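Long-range contacts in pyrrolysyl-tRNA synthetase (Desulfitobacterium hafniense, PDB 3DSQ), which probably joins pyrrolysine to its cognate tRNA at the expense of ATP, as a homodimeric class II aminoacyl-tRNA synthetase: residues 94-100 with 123-129; 80-85 with 152-156; 148-152 with 176-181. All blocks are in the same frame, centred on the assembly; numbering follows the deposited sequence.

Contact 1 (94-100 with 123-129); sequences TPTIITK and GKKCLRP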
ATOM      1  N   THR B  94       2.389  -5.581  -7.527  1.00 23.20           N
ATOM      2  CA  THR B  94       1.527  -5.686  -8.700  1.00 20.73           C
ATOM      3  C   THR B  94       0.233  -4.855  -8.662  1.00 20.65           C
ATOM      4  O   THR B  94      -0.160  -4.316  -7.621  1.00 20.37           O
ATOM      5  CB  THR B  94       1.177  -7.185  -8.936  1.00 21.41           C
ATOM      6  OG1 THR B  94       0.424  -7.685  -7.831  1.00 22.37           O
ATOM      7  CG2 THR B  94       2.451  -8.031  -9.061  1.00 22.50           C
ATOM      8  N   PRO B  95      -0.457  -4.749  -9.810  1.00 20.60           N
ATOM      9  CA  PRO B  95      -1.704  -3.973  -9.889  1.00 20.11           C
ATOM     10  C   PRO B  95      -2.760  -4.347  -8.856  1.00 19.13           C
ATOM     11  O   PRO B  95      -2.968  -5.521  -8.545  1.00 19.00           O
ATOM     12  CB  PRO B  95      -2.205  -4.254 -11.309  1.00 19.90           C
ATOM     13  CG  PRO B  95      -0.965  -4.559 -12.074  1.00 22.54           C
ATOM     14  CD  PRO B  95      -0.176  -5.411 -11.096  1.00 20.76           C
ATOM     15  N   THR B  96      -3.420  -3.340  -8.308  1.00 22.04           N
ATOM     16  CA  THR B  96      -4.501  -3.599  -7.378  1.00 23.41           C
ATOM     17  C   THR B  96      -5.786  -3.710  -8.210  1.00 23.46           C
ATOM     18  O   THR B  96      -6.798  -4.198  -7.727  1.00 25.97           O
ATOM     19  CB  THR B  96      -4.649  -2.483  -6.348  1.00 24.04           C
ATOM     20  OG1 THR B  96      -4.920  -1.252  -7.020  1.00 25.57           O
ATOM     21  CG2 THR B  96      -3.361  -2.345  -5.532  1.00 24.61           C
ATOM     22  N   ILE B  97      -5.743  -3.242  -9.456  1.00 24.17           N
ATOM     23  CA  ILE B  97      -6.913  -3.357 -10.340  1.00 24.84           C
ATOM     24  C   ILE B  97      -6.647  -4.566 -11.244  1.00 23.72           C
ATOM     25  O   ILE B  97      -5.671  -4.586 -11.983  1.00 23.93           O
ATOM     26  CB  ILE B  97      -7.108  -2.091 -11.232  1.00 25.38           C
ATOM     27  CG1 ILE B  97      -7.381  -0.870 -10.354  1.00 23.36           C
ATOM     28  CG2 ILE B  97      -8.309  -2.299 -12.205  1.00 27.36           C
ATOM     29  CD1 ILE B  97      -7.321   0.460 -11.078  1.00 23.37           C
ATOM     30  N   ILE B  98      -7.487  -5.590 -11.157  1.00 25.25           N
ATOM     31  CA  ILE B  98      -7.302  -6.777 -11.995  1.00 27.74           C
ATOM     32  C   ILE B  98      -8.516  -6.989 -12.915  1.00 27.73           C
ATOM     33  O   ILE B  98      -9.536  -6.322 -12.765  1.00 27.74           O
ATOM     34  CB  ILE B  98      -7.072  -8.049 -11.137  1.00 27.39           C
ATOM     35  CG1 ILE B  98      -8.320  -8.369 -10.327  1.00 30.12           C
ATOM     36  CG2 ILE B  98      -5.871  -7.831 -10.190  1.00 28.85           C
ATOM     37  CD1 ILE B  98      -8.266  -9.725  -9.631  1.00 31.77           C
ATOM     38  N   THR B  99      -8.404  -7.915 -13.863  1.00 29.97           N
ATOM     39  CA  THR B  99      -9.503  -8.159 -14.794  1.00 30.33           C
ATOM     40  C   THR B  99     -10.440  -9.273 -14.353  1.00 30.47           C
ATOM     41  O   THR B  99     -10.109 -10.093 -13.483  1.00 25.52           O
ATOM     42  CB  THR B  99      -8.985  -8.516 -16.206  1.00 30.89           C
ATOM     43  OG1 THR B  99      -8.363  -9.809 -16.177  1.00 34.63           O
ATOM     44  CG2 THR B  99      -7.971  -7.486 -16.684  1.00 30.57           C
ATOM     45  N   LYS B 100     -11.621  -9.280 -14.970  1.00 31.80           N
ATOM     46  CA  LYS B 100     -12.657 -10.274 -14.717  1.00 33.24           C
ATOM     47  C   LYS B 100     -12.167 -11.664 -15.125  1.00 32.46           C
ATOM     48  O   LYS B 100     -12.487 -12.659 -14.486  1.00 32.12           O
ATOM     49  CB  LYS B 100     -13.920  -9.905 -15.512  1.00 37.24           C
ATOM     50  CG  LYS B 100     -15.080 -10.880 -15.366  1.00 43.32           C
ATOM     51  CD  LYS B 100     -16.341 -10.364 -16.072  1.00 44.89           C
ATOM     52  CE  LYS B 100     -17.516 -11.308 -15.834  1.00 47.99           C
ATOM     53  NZ  LYS B 100     -18.811 -10.822 -16.410  1.00 50.32           N
ATOM     54  N   GLY B 123     -17.527  -3.346 -16.265  1.00 34.88           N
ATOM     55  CA  GLY B 123     -17.793  -4.725 -16.630  1.00 35.46           C
ATOM     56  C   GLY B 123     -16.615  -5.681 -16.692  1.00 36.05           C
ATOM     57  O   GLY B 123     -16.812  -6.888 -16.579  1.00 35.38           O
ATOM     58  N   LYS B 124     -15.400  -5.160 -16.848  1.00 36.44           N
ATOM     59  CA  LYS B 124     -14.224  -6.015 -16.970  1.00 37.12           C
ATOM     60  C   LYS B 124     -13.129  -5.805 -15.929  1.00 36.79           C
ATOM     61  O   LYS B 124     -12.159  -6.558 -15.898  1.00 37.29           O
ATOM     62  CB  LYS B 124     -13.604  -5.823 -18.351  1.00 39.64           C
ATOM     63  CG  LYS B 124     -13.041  -4.423 -18.550  1.00 45.31           C
ATOM     64  CD  LYS B 124     -12.357  -4.265 -19.895  1.00 48.71           C
ATOM     65  CE  LYS B 124     -11.656  -2.910 -19.997  1.00 51.66           C
ATOM     66  NZ  LYS B 124     -12.598  -1.756 -19.841  1.00 53.40           N
ATOM     67  N   LYS B 125     -13.268  -4.788 -15.085  1.00 36.33           N
ATOM     68  CA  LYS B 125     -12.240  -4.514 -14.086  1.00 35.62           C
ATOM     69  C   LYS B 125     -12.788  -4.455 -12.672  1.00 33.27           C
ATOM     70  O   LYS B 125     -13.933  -4.056 -12.456  1.00 32.84           O
ATOM     71  CB  LYS B 125     -11.539  -3.189 -14.406  1.00 38.14           C
ATOM     72  CG  LYS B 125     -10.963  -3.104 -15.805  1.00 41.43           C
ATOM     73  CD  LYS B 125     -10.223  -1.790 -16.014  1.00 46.84           C
ATOM     74  CE  LYS B 125      -9.768  -1.621 -17.466  1.00 49.37           C
ATOM     75  NZ  LYS B 125      -8.854  -2.713 -17.921  1.00 49.93           N
ATOM     76  N   CYS B 126     -11.962  -4.862 -11.713  1.00 29.65           N
ATOM     77  CA  CYS B 126     -12.344  -4.840 -10.310  1.00 28.01           C
ATOM     78  C   CYS B 126     -11.108  -4.739  -9.422  1.00 26.88           C
ATOM     79  O   CYS B 126      -9.986  -4.953  -9.870  1.00 25.64           O
ATOM     80  CB  CYS B 126     -13.113  -6.113  -9.938  1.00 29.74           C
ATOM     81  SG  CYS B 126     -12.139  -7.650  -9.958  1.00 32.76           S
ATOM     82  N   LEU B 127     -11.322  -4.404  -8.160  1.00 26.08           N
ATOM     83  CA  LEU B 127     -10.220  -4.325  -7.214  1.00 25.08           C
ATOM     84  C   LEU B 127      -9.903  -5.744  -6.768  1.00 24.36           C
ATOM     85  O   LEU B 127     -10.802  -6.516  -6.419  1.00 24.93           O
ATOM     86  CB  LEU B 127     -10.607  -3.464  -6.004  1.00 24.78           C
ATOM     87  CG  LEU B 127     -10.782  -1.972  -6.297  1.00 24.55           C
ATOM     88  CD1 LEU B 127     -11.197  -1.217  -5.046  1.00 25.44           C
ATOM     89  CD2 LEU B 127      -9.470  -1.431  -6.846  1.00 29.61           C
ATOM     90  N   ARG B 128      -8.625  -6.095  -6.789  1.00 24.51           N
ATOM     91  CA  ARG B 128      -8.209  -7.433  -6.386  1.00 22.95           C
ATOM     92  C   ARG B 128      -8.704  -7.799  -4.993  1.00 21.60           C
ATOM     93  O   ARG B 128      -8.578  -7.019  -4.056  1.00 21.39           O
ATOM     94  CB  ARG B 128      -6.673  -7.556  -6.425  1.00 25.16           C
ATOM     95  CG  ARG B 128      -5.934  -6.747  -5.364  1.00 24.39           C
ATOM     96  CD  ARG B 128      -4.424  -6.827  -5.563  1.00 24.94           C
ATOM     97  NE  ARG B 128      -3.688  -6.091  -4.537  1.00 23.57           N
ATOM     98  CZ  ARG B 128      -2.401  -5.764  -4.630  1.00 25.58           C
ATOM     99  NH1 ARG B 128      -1.698  -6.099  -5.714  1.00 19.88           N
ATOM    100  NH2 ARG B 128      -1.812  -5.121  -3.630  1.00 20.26           N
ATOM    101  N   PRO B 129      -9.318  -8.986  -4.852  1.00 21.25           N
ATOM    102  CA  PRO B 129      -9.817  -9.447  -3.557  1.00 24.00           C
ATOM    103  C   PRO B 129      -8.706 -10.243  -2.874  1.00 24.03           C
ATOM    104  O   PRO B 129      -8.769 -10.513  -1.685  1.00 22.80           O
ATOM    105  CB  PRO B 129     -10.998 -10.337  -3.937  1.00 22.92           C
ATOM    106  CG  PRO B 129     -10.510 -10.980  -5.173  1.00 23.12           C
ATOM    107  CD  PRO B 129      -9.872  -9.815  -5.941  1.00 21.65           C
TER
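Arg128 reaches past Thr96 to the backbone of Pro95. Its CG lies in the tight place between the backbone N and the carbonyl carbon (chi1 69°), and the chain runs extended to NE. This path lays Arg128 CD 3.7 Å from Thr96 CA. Thr96 CG2 sits over the centre of one guanidinium face, 3.7 Å from Arg128 CZ. Arg128 NH1 gives a weak, bent bond to Pro95 O at 3.2 Å. Outside, NE of Arg128 donates to Thr157 O, and NH1 forms a salt bridge with Glu154. A leucine in its place would probably leave the Glu154 carboxylate without this charged mate, and the Thr157 and Pro95 carbonyls without its N-H groups. Thr96 OG1 bonds to Glu171 of the second subunit.

Ile98 N to Cys126 O (2.9 Å) and Cys126 N to Ile98 O (3.0 Å) form an antiparallel hydrogen-bonded pair. On the face of these two residues Ile98 CG1 touches Cys126 SG, and Ile98 CD1 meets Pro129 CD crosswise at 4.0 Å. Ile97 CG1 and Leu127 CD2 pack on the opposite face. This small two-stranded antiparallel sheet lies beside the main class II sheet. Thr94 and Pro95 probably end class II motif 1, where 94-100 meets the second subunit.

Contact 2 (80-85 with 152-156); sequences LAKALH and IFEIG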
ATOM      1  N   LEU B  80       8.276  -7.771   8.246  1.00 35.88           N
ATOM      2  CA  LEU B  80       8.022  -9.012   7.530  1.00 33.49           C
ATOM      3  C   LEU B  80       8.813  -9.093   6.229  1.00 33.99           C
ATOM      4  O   LEU B  80       9.334 -10.150   5.882  1.00 33.58           O
ATOM      5  CB  LEU B  80       6.523  -9.158   7.242  1.00 33.26           C
ATOM      6  CG  LEU B  80       5.573  -9.219   8.443  1.00 31.62           C
ATOM      7  CD1 LEU B  80       4.132  -9.364   7.952  1.00 31.66           C
ATOM      8  CD2 LEU B  80       5.938 -10.388   9.337  1.00 34.72           C
ATOM      9  N   ALA B  81       8.910  -7.976   5.516  1.00 33.05           N
ATOM     10  CA  ALA B  81       9.635  -7.944   4.250  1.00 33.95           C
ATOM     11  C   ALA B  81      11.115  -8.275   4.439  1.00 34.01           C
ATOM     12  O   ALA B  81      11.661  -9.126   3.735  1.00 35.38           O
ATOM     13  CB  ALA B  81       9.484  -6.574   3.595  1.00 31.98           C
ATOM     14  N   LYS B  82      11.768  -7.601   5.379  1.00 34.38           N
ATOM     15  CA  LYS B  82      13.184  -7.862   5.639  1.00 36.03           C
ATOM     16  C   LYS B  82      13.431  -9.326   5.984  1.00 33.88           C
ATOM     17  O   LYS B  82      14.366  -9.940   5.479  1.00 34.38           O
ATOM     18  CB  LYS B  82      13.697  -6.968   6.775  1.00 40.16           C
ATOM     19  CG  LYS B  82      13.748  -5.497   6.397  1.00 45.82           C
ATOM     20  CD  LYS B  82      14.299  -4.633   7.510  1.00 48.49           C
ATOM     21  CE  LYS B  82      14.443  -3.191   7.048  1.00 50.05           C
ATOM     22  NZ  LYS B  82      14.988  -2.322   8.131  1.00 51.63           N
ATOM     23  N   ALA B  83      12.582  -9.889   6.832  1.00 33.11           N
ATOM     24  CA  ALA B  83      12.725 -11.280   7.235  1.00 33.74           C
ATOM     25  C   ALA B  83      12.637 -12.260   6.064  1.00 34.87           C
ATOM     26  O   ALA B  83      13.293 -13.303   6.065  1.00 33.67           O
ATOM     27  CB  ALA B  83      11.680 -11.627   8.289  1.00 35.75           C
ATOM     28  N   LEU B  84      11.835 -11.930   5.059  1.00 34.80           N
ATOM     29  CA  LEU B  84      11.700 -12.819   3.908  1.00 35.45           C
ATOM     30  C   LEU B  84      12.812 -12.587   2.886  1.00 34.55           C
ATOM     31  O   LEU B  84      13.189 -13.494   2.147  1.00 34.89           O
ATOM     32  CB  LEU B  84      10.323 -12.636   3.271  1.00 36.52           C
ATOM     33  CG  LEU B  84       9.195 -13.130   4.179  1.00 35.67           C
ATOM     34  CD1 LEU B  84       7.829 -12.807   3.580  1.00 38.40           C
ATOM     35  CD2 LEU B  84       9.355 -14.626   4.372  1.00 36.42           C
ATOM     36  N   HIS B  85      13.330 -11.364   2.850  1.00 35.19           N
ATOM     37  CA  HIS B  85      14.423 -11.021   1.951  1.00 35.69           C
ATOM     38  C   HIS B  85      15.639 -11.822   2.424  1.00 36.94           C
ATOM     39  O   HIS B  85      16.447 -12.289   1.619  1.00 35.85           O
ATOM     40  CB  HIS B  85      14.738  -9.525   2.042  1.00 34.31           C
ATOM     41  CG  HIS B  85      13.648  -8.638   1.528  1.00 33.68           C
ATOM     42  ND1 HIS B  85      13.517  -7.323   1.922  1.00 34.04           N
ATOM     43  CD2 HIS B  85      12.658  -8.863   0.631  1.00 29.32           C
ATOM     44  CE1 HIS B  85      12.490  -6.778   1.292  1.00 31.08           C
ATOM     45  NE2 HIS B  85      11.954  -7.691   0.502  1.00 28.60           N
ATOM     46  N   ILE B 152       8.728 -16.054  -4.189  1.00 34.32           N
ATOM     47  CA  ILE B 152       8.135 -14.742  -4.411  1.00 34.41           C
ATOM     48  C   ILE B 152       7.059 -14.388  -3.375  1.00 31.34           C
ATOM     49  O   ILE B 152       6.346 -15.260  -2.891  1.00 32.56           O
ATOM     50  CB  ILE B 152       7.507 -14.704  -5.822  1.00 35.83           C
ATOM     51  CG1 ILE B 152       8.613 -14.742  -6.876  1.00 35.99           C
ATOM     52  CG2 ILE B 152       6.617 -13.492  -5.980  1.00 38.12           C
ATOM     53  CD1 ILE B 152       9.413 -13.486  -6.983  1.00 36.81           C
ATOM     54  N   PHE B 153       6.947 -13.108  -3.032  1.00 28.88           N
ATOM     55  CA  PHE B 153       5.917 -12.681  -2.094  1.00 27.26           C
ATOM     56  C   PHE B 153       5.525 -11.241  -2.345  1.00 26.19           C
ATOM     57  O   PHE B 153       6.267 -10.496  -2.975  1.00 25.08           O
ATOM     58  CB  PHE B 153       6.371 -12.827  -0.634  1.00 26.48           C
ATOM     59  CG  PHE B 153       7.302 -11.741  -0.165  1.00 28.47           C
ATOM     60  CD1 PHE B 153       8.654 -11.781  -0.477  1.00 27.09           C
ATOM     61  CD2 PHE B 153       6.825 -10.697   0.629  1.00 27.76           C
ATOM     62  CE1 PHE B 153       9.522 -10.800  -0.001  1.00 26.86           C
ATOM     63  CE2 PHE B 153       7.682  -9.711   1.111  1.00 25.77           C
ATOM     64  CZ  PHE B 153       9.033  -9.761   0.796  1.00 27.43           C
ATOM     65  N   GLU B 154       4.334 -10.876  -1.875  1.00 26.24           N
ATOM     66  CA  GLU B 154       3.836  -9.512  -1.993  1.00 23.24           C
ATOM     67  C   GLU B 154       3.038  -9.171  -0.743  1.00 19.40           C
ATOM     68  O   GLU B 154       2.366 -10.016  -0.161  1.00 19.38           O
ATOM     69  CB  GLU B 154       2.950  -9.320  -3.250  1.00 25.13           C
ATOM     70  CG  GLU B 154       2.437  -7.857  -3.412  1.00 23.58           C
ATOM     71  CD  GLU B 154       1.748  -7.562  -4.758  1.00 26.14           C
ATOM     72  OE1 GLU B 154       1.361  -6.390  -4.987  1.00 22.72           O
ATOM     73  OE2 GLU B 154       1.599  -8.486  -5.584  1.00 24.53           O
ATOM     74  N   ILE B 155       3.151  -7.925  -0.318  1.00 20.74           N
ATOM     75  CA  ILE B 155       2.433  -7.422   0.842  1.00 21.85           C
ATOM     76  C   ILE B 155       1.631  -6.279   0.240  1.00 22.66           C
ATOM     77  O   ILE B 155       2.212  -5.345  -0.293  1.00 22.74           O
ATOM     78  CB  ILE B 155       3.385  -6.826   1.894  1.00 21.57           C
ATOM     79  CG1 ILE B 155       4.301  -7.919   2.468  1.00 24.46           C
ATOM     80  CG2 ILE B 155       2.568  -6.159   2.996  1.00 22.50           C
ATOM     81  CD1 ILE B 155       5.267  -7.417   3.555  1.00 22.89           C
ATOM     82  N   GLY B 156       0.309  -6.346   0.291  1.00 22.12           N
ATOM     83  CA  GLY B 156      -0.439  -5.259  -0.304  1.00 23.55           C
ATOM     84  C   GLY B 156      -1.935  -5.270  -0.096  1.00 22.58           C
ATOM     85  O   GLY B 156      -2.546  -6.284   0.223  1.00 24.78           O
TER
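Ala81 O is gripped by two amides of its own helix, His85 N at 2.9 Å and, weakly, Leu84 N at 3.1 Å. These three residues form a seat for the Phe153 ring. Ala81 O also lies over the centre of the His85 ring, on one face. The strand's part of the contact is apolar. Phe153 leaves the strand toward the helix, a chi1 of 78° swings CG over its own backbone, and the ring packs into that seat. Leu84 CD1 lies over one face of the ring, 3.9 Å from its centroid, in a CH-pi contact only 15° off the normal. His85 comes to the ring's edge, with NE2 3.6 Å from Phe153 CZ. The ring planes meet obliquely, at 49°. The same His85 NE2 is hydrogen-bonded to Gln91, which would restrain the imidazole's rotation. Ala81 CA supports Phe153 CZ at 3.9 Å. Two residues on, Ile155 CD1 packs 4.3 Å from both Leu80 CB and Ala81 CB. Leu175 and Leu177 of the next strand extend this buried apolar layer. The helix runs nearly antiparallel to the strand, axes 10.1 Å apart, consistent with the class II core, where helix 72-85 would be the motif 1 helix packed on the sheet.

Contact 3 (148-152 with 176-181); sequences KPIRI and NLTELG
Ile150 and Leu180 pair near the open end of the 150-159/171-180 beta hairpin, which probably corresponds to motif 2 of class II synthetases. In the backbone, Ile150 N reaches Leu180 O at 2.7 Å, and Leu180 N returns a bond to Ile150 O at 2.8 Å. A second hydrogen-bonded pair joins Ile152 and Thr178.

Between these pairs, Arg151 and Glu179 form a salt bridge: NE and, weakly, NH2 both donate to OE2. The two side chains stand side by side, their flat groups 21° apart. Glu179 CG lies opposite the backbone N (chi1 -178°) and the chain runs on extended, which brings OE2 alongside Arg151. The modelled 2.5 Å from Arg151 NE to Glu179 OE2 is doubtfully short. NE meets OE2 on the anti side, out of the carboxylate plane. Glu179 OE1 turns to Arg190 and Thr182, so both carboxylate oxygens are held.

Apolar contacts are few: Ile150 CB lies 4.2 Å from Leu180 CB, and CB of cis Pro149 3.8 Å from Glu179 CG. Sterically, a beta carbon on Gly181 would clash with Lys148 CB, and its phi of 106° also calls for glycine.

Thr178 OG1 bonds to Trp139 and, with Thr178 N (2.8 Å), grips Ile152 O, 3.0 Å from OG1.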
ATOM      1  N   LYS B 148      14.075 -23.056 -10.709  1.00 38.89           N
ATOM      2  CA  LYS B 148      13.265 -23.394  -9.549  1.00 40.56           C
ATOM      3  C   LYS B 148      14.189 -23.919  -8.454  1.00 41.54           C
ATOM      4  O   LYS B 148      15.274 -24.417  -8.744  1.00 42.03           O
ATOM      5  CB  LYS B 148      12.218 -24.440  -9.937  1.00 41.15           C
ATOM      6  CG  LYS B 148      11.170 -23.886 -10.912  1.00 43.69           C
ATOM      7  CD  LYS B 148      10.094 -24.907 -11.263  1.00 45.39           C
ATOM      8  CE  LYS B 148      10.654 -26.041 -12.113  1.00 47.13           C
ATOM      9  NZ  LYS B 148      11.165 -25.565 -13.437  1.00 47.39           N
ATOM     10  N   PRO B 149      13.788 -23.782  -7.177  1.00 42.18           N
ATOM     11  CA  PRO B 149      12.533 -23.172  -6.714  1.00 41.34           C
ATOM     12  C   PRO B 149      12.542 -21.638  -6.774  1.00 41.15           C
ATOM     13  O   PRO B 149      13.552 -20.996  -6.474  1.00 41.86           O
ATOM     14  CB  PRO B 149      12.412 -23.691  -5.286  1.00 42.10           C
ATOM     15  CG  PRO B 149      13.850 -23.705  -4.832  1.00 42.17           C
ATOM     16  CD  PRO B 149      14.576 -24.292  -6.038  1.00 41.81           C
ATOM     17  N   ILE B 150      11.411 -21.062  -7.160  1.00 38.14           N
ATOM     18  CA  ILE B 150      11.269 -19.613  -7.252  1.00 37.28           C
ATOM     19  C   ILE B 150      10.481 -19.092  -6.047  1.00 37.24           C
ATOM     20  O   ILE B 150       9.319 -19.448  -5.854  1.00 37.05           O
ATOM     21  CB  ILE B 150      10.539 -19.215  -8.560  1.00 36.64           C
ATOM     22  CG1 ILE B 150      11.461 -19.453  -9.763  1.00 34.72           C
ATOM     23  CG2 ILE B 150      10.097 -17.757  -8.493  1.00 37.03           C
ATOM     24  CD1 ILE B 150      10.779 -19.287 -11.112  1.00 33.83           C
ATOM     25  N   ARG B 151      11.122 -18.248  -5.243  1.00 36.60           N
ATOM     26  CA  ARG B 151      10.494 -17.694  -4.048  1.00 37.29           C
ATOM     27  C   ARG B 151      10.038 -16.260  -4.275  1.00 35.30           C
ATOM     28  O   ARG B 151      10.851 -15.367  -4.510  1.00 33.16           O
ATOM     29  CB  ARG B 151      11.467 -17.760  -2.866  1.00 37.95           C
ATOM     30  CG  ARG B 151      11.729 -19.177  -2.418  1.00 41.50           C
ATOM     31  CD  ARG B 151      12.527 -19.254  -1.126  1.00 42.81           C
ATOM     32  NE  ARG B 151      12.363 -20.577  -0.527  1.00 44.77           N
ATOM     33  CZ  ARG B 151      12.971 -20.990   0.579  1.00 44.50           C
ATOM     34  NH1 ARG B 151      13.803 -20.186   1.233  1.00 43.43           N
ATOM     35  NH2 ARG B 151      12.738 -22.214   1.032  1.00 44.74           N
ATOM     36  N   ILE B 152       8.728 -16.054  -4.189  1.00 34.32           N
ATOM     37  CA  ILE B 152       8.135 -14.742  -4.411  1.00 34.41           C
ATOM     38  C   ILE B 152       7.059 -14.388  -3.375  1.00 31.34           C
ATOM     39  O   ILE B 152       6.346 -15.260  -2.891  1.00 32.56           O
ATOM     40  CB  ILE B 152       7.507 -14.704  -5.822  1.00 35.83           C
ATOM     41  CG1 ILE B 152       8.613 -14.742  -6.876  1.00 35.99           C
ATOM     42  CG2 ILE B 152       6.617 -13.492  -5.980  1.00 38.12           C
ATOM     43  CD1 ILE B 152       9.413 -13.486  -6.983  1.00 36.81           C
ATOM     44  N   ASN B 176       1.426 -12.500   1.105  1.00 28.76           N
ATOM     45  CA  ASN B 176       1.251 -13.805   0.503  1.00 31.13           C
ATOM     46  C   ASN B 176       2.614 -14.232   0.026  1.00 30.21           C
ATOM     47  O   ASN B 176       3.140 -13.649  -0.908  1.00 30.00           O
ATOM     48  CB  ASN B 176       0.287 -13.739  -0.686  1.00 32.04           C
ATOM     49  CG  ASN B 176      -0.151 -15.113  -1.157  1.00 36.58           C
ATOM     50  OD1 ASN B 176       0.643 -16.056  -1.196  1.00 36.26           O
ATOM     51  ND2 ASN B 176      -1.419 -15.230  -1.530  1.00 37.99           N
ATOM     52  N   LEU B 177       3.202 -15.226   0.687  1.00 30.30           N
ATOM     53  CA  LEU B 177       4.509 -15.699   0.264  1.00 29.61           C
ATOM     54  C   LEU B 177       4.372 -17.060  -0.383  1.00 26.74           C
ATOM     55  O   LEU B 177       3.525 -17.864  -0.006  1.00 26.22           O
ATOM     56  CB  LEU B 177       5.507 -15.731   1.429  1.00 31.96           C
ATOM     57  CG  LEU B 177       5.244 -16.366   2.791  1.00 33.69           C
ATOM     58  CD1 LEU B 177       4.531 -17.686   2.660  1.00 37.37           C
ATOM     59  CD2 LEU B 177       6.606 -16.549   3.472  1.00 34.07           C
ATOM     60  N   THR B 178       5.219 -17.314  -1.365  1.00 26.25           N
ATOM     61  CA  THR B 178       5.128 -18.556  -2.106  1.00 27.69           C
ATOM     62  C   THR B 178       6.464 -19.063  -2.579  1.00 27.90           C
ATOM     63  O   THR B 178       7.442 -18.330  -2.627  1.00 28.74           O
ATOM     64  CB  THR B 178       4.295 -18.358  -3.377  1.00 26.58           C
ATOM     65  OG1 THR B 178       5.033 -17.517  -4.276  1.00 27.04           O
ATOM     66  CG2 THR B 178       2.964 -17.674  -3.057  1.00 25.72           C
ATOM     67  N   GLU B 179       6.476 -20.339  -2.940  1.00 31.33           N
ATOM     68  CA  GLU B 179       7.654 -20.981  -3.486  1.00 33.96           C
ATOM     69  C   GLU B 179       7.130 -21.875  -4.593  1.00 33.19           C
ATOM     70  O   GLU B 179       6.238 -22.687  -4.372  1.00 33.47           O
ATOM     71  CB  GLU B 179       8.397 -21.827  -2.442  1.00 33.60           C
ATOM     72  CG  GLU B 179       9.670 -22.457  -3.008  1.00 35.31           C
ATOM     73  CD  GLU B 179      10.472 -23.232  -1.974  1.00 36.49           C
ATOM     74  OE1 GLU B 179      10.021 -24.317  -1.559  1.00 37.23           O
ATOM     75  OE2 GLU B 179      11.556 -22.749  -1.576  1.00 38.39           O
ATOM     76  N   LEU B 180       7.664 -21.679  -5.790  1.00 34.67           N
ATOM     77  CA  LEU B 180       7.286 -22.464  -6.954  1.00 35.46           C
ATOM     78  C   LEU B 180       8.426 -23.435  -7.231  1.00 35.57           C
ATOM     79  O   LEU B 180       9.567 -23.014  -7.419  1.00 34.00           O
ATOM     80  CB  LEU B 180       7.097 -21.557  -8.167  1.00 36.25           C
ATOM     81  CG  LEU B 180       6.895 -22.239  -9.522  1.00 36.17           C
ATOM     82  CD1 LEU B 180       5.503 -22.859  -9.601  1.00 35.30           C
ATOM     83  CD2 LEU B 180       7.075 -21.207 -10.620  1.00 36.66           C
ATOM     84  N   GLY B 181       8.113 -24.726  -7.254  1.00 35.80           N
ATOM     85  CA  GLY B 181       9.131 -25.726  -7.510  1.00 37.07           C
ATOM     86  C   GLY B 181       9.505 -26.484  -6.250  1.00 39.10           C
ATOM     87  O   GLY B 181      10.550 -27.130  -6.189  1.00 39.19           O
TER

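From the N terminus, helix 72-85 opens contact 2. Contact 1 then opens at 94-100 and closes at 123-129, wholly within the longer loop that ends when 152-156 returns to the helix. Contact 3 starts at 148-152, just before that closure, and ends at 176-181. Contacts 2 and 3 therefore overlap along the chain and share Ile152. Strand 150-159 links all three. One face of it receives the helix, and its edge pairs with strand 171-180. Its Glu154 side chain ties the strand to contact 1, notably through Thr94. Together the contacts join a flanking helix, the main sheet and the small two-stranded sheet. Contacts 1 and 2 also meet the second subunit.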